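Local coordinates for hypothetical protein (Nostoc punctiforme, PDB 2O62) that is of unknown function but belongs to the DUF3598 family and pairs two calycin-like beta domains, the second related to an ATP synthase biogenesis factor, at residues F92-R103 against L233-Q242. Sequence-based numbering, arbitrary orientation.
Sequences FGGELAFVHENR and LFLEAGWLIQ
L96 drives CD1 into the backbone of the facing strand, 3.2 Å from A237 N and tightly against the A237 methyl, at a place where two calycin-like beta-sheets press face to face. The pair illustrates how sheets stack without sharing hydrogen bonds: strands 93-100 and 233-242, one from the N-terminal sheet and one from the C-terminal barrel, run in the same general direction at 32°, with axes 7.5 Å apart and no direct hydrogen bond between them; side chains pack on each other and on the facing backbone. G94 has no side chain, and L235 CD2 rests on its backbone, 3.6 Å from G94 C; F92 meanwhile lays its ring tip beside the CB atoms of L233 and L235. Further along, the F98 and W239 side chains lie alongside, running opposite ways, W239 CB over the face of the F98 ring and F98 CB 3.4 Å from W239 CE3. R103 CB meets the edge of the indole. Two kinks in the R103 chain, at chi2 and chi3, turn the guanidinium back with one face over W239 CZ2, the planes 60° apart, while a salt bridge to D217 holds NH2. At the solvent-accessible end, H100 holds CG anti to its own N (chi1 179°), presenting one imidazole face to I241 CG2, 3.5 Å from the ring centroid. A water in the imidazole plane bonds H100 NE2 at 2.7 Å.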
loop_
_atom_site.group_PDB
_atom_site.type_symbol
_atom_site.label_atom_id
_atom_site.label_comp_id
_atom_site.label_asym_id
_atom_site.label_seq_id
_atom_site.Cartn_x
_atom_site.Cartn_y
_atom_site.Cartn_z
ATOM N N PHE A 92 -5.807 -5.203 -13.151
ATOM C CA PHE A 92 -5.799 -4.860 -11.737
ATOM C C PHE A 92 -4.382 -4.361 -11.352
ATOM O O PHE A 92 -3.384 -4.636 -12.017
ATOM C CB PHE A 92 -6.169 -6.076 -10.906
ATOM C CG PHE A 92 -6.418 -5.785 -9.441
ATOM C CD1 PHE A 92 -7.307 -4.779 -9.061
ATOM C CD2 PHE A 92 -5.825 -6.559 -8.477
ATOM C CE1 PHE A 92 -7.562 -4.549 -7.752
ATOM C CE2 PHE A 92 -6.075 -6.353 -7.153
ATOM C CZ PHE A 92 -6.934 -5.335 -6.789
ATOM N N GLY A 93 -4.336 -3.588 -10.287
ATOM C CA GLY A 93 -3.121 -2.957 -9.819
ATOM C C GLY A 93 -3.410 -1.647 -9.127
ATOM O O GLY A 93 -4.570 -1.332 -8.861
ATOM N N GLY A 94 -2.362 -0.885 -8.828
ATOM C CA GLY A 94 -2.535 0.427 -8.234
ATOM C C GLY A 94 -1.445 0.630 -7.185
ATOM O O GLY A 94 -0.603 -0.236 -6.968
ATOM N N GLU A 95 -1.486 1.779 -6.520
ATOM C CA GLU A 95 -0.424 2.205 -5.613
ATOM C C GLU A 95 -0.984 2.464 -4.220
ATOM O O GLU A 95 -2.020 3.125 -4.082
ATOM C CB GLU A 95 0.179 3.494 -6.138
ATOM C CG GLU A 95 1.243 4.117 -5.242
ATOM C CD GLU A 95 1.765 5.441 -5.766
ATOM O OE1 GLU A 95 1.264 5.927 -6.799
ATOM O OE2 GLU A 95 2.663 6.018 -5.144
ATOM N N LEU A 96 -0.284 1.976 -3.208
ATOM C CA LEU A 96 -0.530 2.348 -1.827
ATOM C C LEU A 96 0.683 3.128 -1.335
ATOM O O LEU A 96 1.790 2.633 -1.347
ATOM C CB LEU A 96 -0.740 1.074 -0.997
ATOM C CG LEU A 96 -1.884 0.216 -1.614
ATOM C CD1 LEU A 96 -1.754 -1.185 -1.266
ATOM C CD2 LEU A 96 -3.200 0.683 -1.276
ATOM N N ALA A 97 0.454 4.330 -0.858
ATOM C CA ALA A 97 1.530 5.263 -0.519
ATOM C C ALA A 97 1.391 5.727 0.929
ATOM O O ALA A 97 0.461 6.450 1.256
ATOM C CB ALA A 97 1.469 6.479 -1.482
ATOM N N PHE A 98 2.308 5.281 1.787
ATOM C CA PHE A 98 2.381 5.671 3.189
ATOM C C PHE A 98 3.328 6.853 3.415
ATOM O O PHE A 98 4.440 6.872 2.897
ATOM C CB PHE A 98 2.855 4.498 4.081
ATOM C CG PHE A 98 2.091 3.220 3.902
ATOM C CD1 PHE A 98 2.485 2.273 2.949
ATOM C CD2 PHE A 98 1.016 2.928 4.735
ATOM C CE1 PHE A 98 1.821 1.080 2.813
ATOM C CE2 PHE A 98 0.325 1.732 4.577
ATOM C CZ PHE A 98 0.715 0.836 3.627
ATOM N N VAL A 99 2.882 7.818 4.213
ATOM C CA VAL A 99 3.679 8.925 4.665
ATOM C C VAL A 99 3.864 8.788 6.189
ATOM O O VAL A 99 2.919 8.506 6.928
ATOM C CB VAL A 99 3.017 10.222 4.315
ATOM C CG1 VAL A 99 3.843 11.406 4.827
ATOM C CG2 VAL A 99 2.794 10.286 2.805
ATOM N N HIS A 100 5.099 8.935 6.643
ATOM C CA HIS A 100 5.432 8.921 8.069
ATOM C C HIS A 100 6.680 9.733 8.345
ATOM O O HIS A 100 7.778 9.325 7.948
ATOM C CB HIS A 100 5.683 7.488 8.527
ATOM C CG HIS A 100 6.058 7.376 9.977
ATOM N ND1 HIS A 100 5.121 7.398 10.991
ATOM C CD2 HIS A 100 7.258 7.233 10.581
ATOM C CE1 HIS A 100 5.732 7.289 12.156
ATOM N NE2 HIS A 100 7.030 7.200 11.937
ATOM N N GLU A 101 6.504 10.893 8.975
ATOM C CA GLU A 101 7.620 11.748 9.371
ATOM C C GLU A 101 8.470 12.092 8.125
ATOM O O GLU A 101 7.946 12.709 7.203
ATOM C CB GLU A 101 8.407 11.090 10.536
ATOM C CG GLU A 101 7.526 10.896 11.793
ATOM C CD GLU A 101 8.258 10.345 13.014
ATOM O OE1 GLU A 101 9.423 9.865 12.886
ATOM O OE2 GLU A 101 7.641 10.351 14.112
ATOM N N ASN A 102 9.739 11.692 8.088
ATOM C CA ASN A 102 10.645 12.040 6.967
ATOM C C ASN A 102 10.635 11.049 5.800
ATOM O O ASN A 102 11.506 11.106 4.954
ATOM C CB ASN A 102 12.118 12.207 7.452
ATOM C CG ASN A 102 12.821 10.859 7.745
ATOM O OD1 ASN A 102 12.274 10.007 8.493
ATOM N ND2 ASN A 102 14.053 10.671 7.184
ATOM N N ARG A 103 9.719 10.093 5.825
ATOM C CA ARG A 103 9.701 8.972 4.899
ATOM C C ARG A 103 8.386 8.861 4.174
ATOM O O ARG A 103 7.326 9.174 4.728
ATOM C CB ARG A 103 9.893 7.641 5.657
ATOM C CG ARG A 103 11.307 7.392 6.169
ATOM C CD ARG A 103 12.360 7.073 5.112
ATOM N NE ARG A 103 11.772 6.276 4.042
ATOM C CZ ARG A 103 11.628 4.960 4.064
ATOM N NH1 ARG A 103 12.182 4.248 5.032
ATOM N NH2 ARG A 103 10.974 4.362 3.070
ATOM N N LEU A 233 -12.438 -7.121 -5.088
ATOM C CA LEU A 233 -10.995 -7.118 -5.126
ATOM C C LEU A 233 -10.442 -6.113 -4.145
ATOM O O LEU A 233 -11.003 -5.031 -3.926
ATOM C CB LEU A 233 -10.512 -6.776 -6.526
ATOM C CG LEU A 233 -10.859 -7.792 -7.610
ATOM C CD1 LEU A 233 -10.703 -7.209 -9.012
ATOM C CD2 LEU A 233 -9.951 -8.996 -7.468
ATOM N N PHE A 234 -9.300 -6.467 -3.581
ATOM C CA PHE A 234 -8.652 -5.700 -2.510
ATOM C C PHE A 234 -7.147 -5.678 -2.819
ATOM O O PHE A 234 -6.529 -6.722 -2.956
ATOM C CB PHE A 234 -8.909 -6.351 -1.148
ATOM C CG PHE A 234 -10.385 -6.549 -0.851
ATOM C CD1 PHE A 234 -11.116 -5.549 -0.226
ATOM C CD2 PHE A 234 -11.033 -7.739 -1.180
ATOM C CE1 PHE A 234 -12.466 -5.708 0.036
ATOM C CE2 PHE A 234 -12.393 -7.897 -0.930
ATOM C CZ PHE A 234 -13.110 -6.882 -0.316
ATOM N N LEU A 235 -6.606 -4.487 -3.020
ATOM C CA LEU A 235 -5.169 -4.282 -3.197
ATOM C C LEU A 235 -4.646 -3.841 -1.825
ATOM O O LEU A 235 -5.130 -2.881 -1.285
ATOM C CB LEU A 235 -5.010 -3.164 -4.196
ATOM C CG LEU A 235 -3.657 -2.836 -4.714
ATOM C CD1 LEU A 235 -3.256 -3.918 -5.674
ATOM C CD2 LEU A 235 -3.694 -1.444 -5.369
ATOM N N GLU A 236 -3.688 -4.574 -1.262
ATOM C CA GLU A 236 -3.232 -4.316 0.112
ATOM C C GLU A 236 -1.711 -4.294 0.156
ATOM O O GLU A 236 -1.011 -5.009 -0.582
ATOM C CB GLU A 236 -3.776 -5.316 1.187
ATOM C CG GLU A 236 -3.338 -5.006 2.717
ATOM C CD GLU A 236 -4.074 -5.880 3.767
ATOM O OE1 GLU A 236 -4.646 -6.895 3.323
ATOM O OE2 GLU A 236 -4.110 -5.569 5.004
ATOM N N ALA A 237 -1.230 -3.402 1.011
ATOM C CA ALA A 237 0.171 -3.300 1.356
ATOM C C ALA A 237 0.238 -2.961 2.842
ATOM O O ALA A 237 -0.715 -2.476 3.435
ATOM C CB ALA A 237 0.831 -2.182 0.533
ATOM N N GLY A 238 1.410 -3.142 3.384
ATOM C CA GLY A 238 1.708 -2.919 4.794
ATOM C C GLY A 238 3.085 -2.339 4.916
ATOM O O GLY A 238 3.937 -2.510 4.036
ATOM N N TRP A 239 3.326 -1.683 6.042
ATOM C CA TRP A 239 4.630 -1.144 6.343
ATOM C C TRP A 239 4.865 -1.226 7.827
ATOM O O TRP A 239 4.140 -0.576 8.572
ATOM C CB TRP A 239 4.664 0.315 5.934
ATOM C CG TRP A 239 5.991 0.970 5.958
ATOM C CD1 TRP A 239 7.226 0.358 5.920
ATOM C CD2 TRP A 239 6.238 2.361 5.997
ATOM N NE1 TRP A 239 8.206 1.295 5.880
ATOM C CE2 TRP A 239 7.635 2.538 5.935
ATOM C CE3 TRP A 239 5.412 3.495 6.005
ATOM C CZ2 TRP A 239 8.228 3.796 5.922
ATOM C CZ3 TRP A 239 5.995 4.736 5.986
ATOM C CH2 TRP A 239 7.399 4.887 5.946
ATOM N N LEU A 240 5.873 -2.008 8.230
ATOM C CA LEU A 240 6.302 -2.121 9.626
ATOM C C LEU A 240 7.240 -0.931 9.876
ATOM O O LEU A 240 8.469 -0.986 9.635
ATOM C CB LEU A 240 7.020 -3.444 9.870
ATOM C CG LEU A 240 7.428 -3.739 11.312
ATOM C CD1 LEU A 240 6.171 -3.942 12.177
ATOM C CD2 LEU A 240 8.339 -4.944 11.381
ATOM N N ILE A 241 6.647 0.152 10.345
ATOM C CA ILE A 241 7.336 1.430 10.488
ATOM C C ILE A 241 8.366 1.420 11.616
ATOM O O ILE A 241 9.428 2.026 11.496
ATOM C CB ILE A 241 6.328 2.572 10.721
ATOM C CG1 ILE A 241 5.360 2.678 9.550
ATOM C CG2 ILE A 241 7.051 3.889 10.878
ATOM C CD1 ILE A 241 4.149 3.528 9.803
ATOM N N GLN A 242 8.006 0.773 12.730
ATOM C CA GLN A 242 8.899 0.492 13.849
ATOM C C GLN A 242 8.618 -0.935 14.285
ATOM O O GLN A 242 7.602 -1.503 13.903
ATOM C CB GLN A 242 8.598 1.438 15.037
ATOM C CG GLN A 242 8.645 2.937 14.719
ATOM C CD GLN A 242 10.048 3.437 14.293
ATOM O OE1 GLN A 242 11.063 2.752 14.517
ATOM N NE2 GLN A 242 10.103 4.633 13.681
HETATM O O HOH W 1 8.508 6.461 14.023
#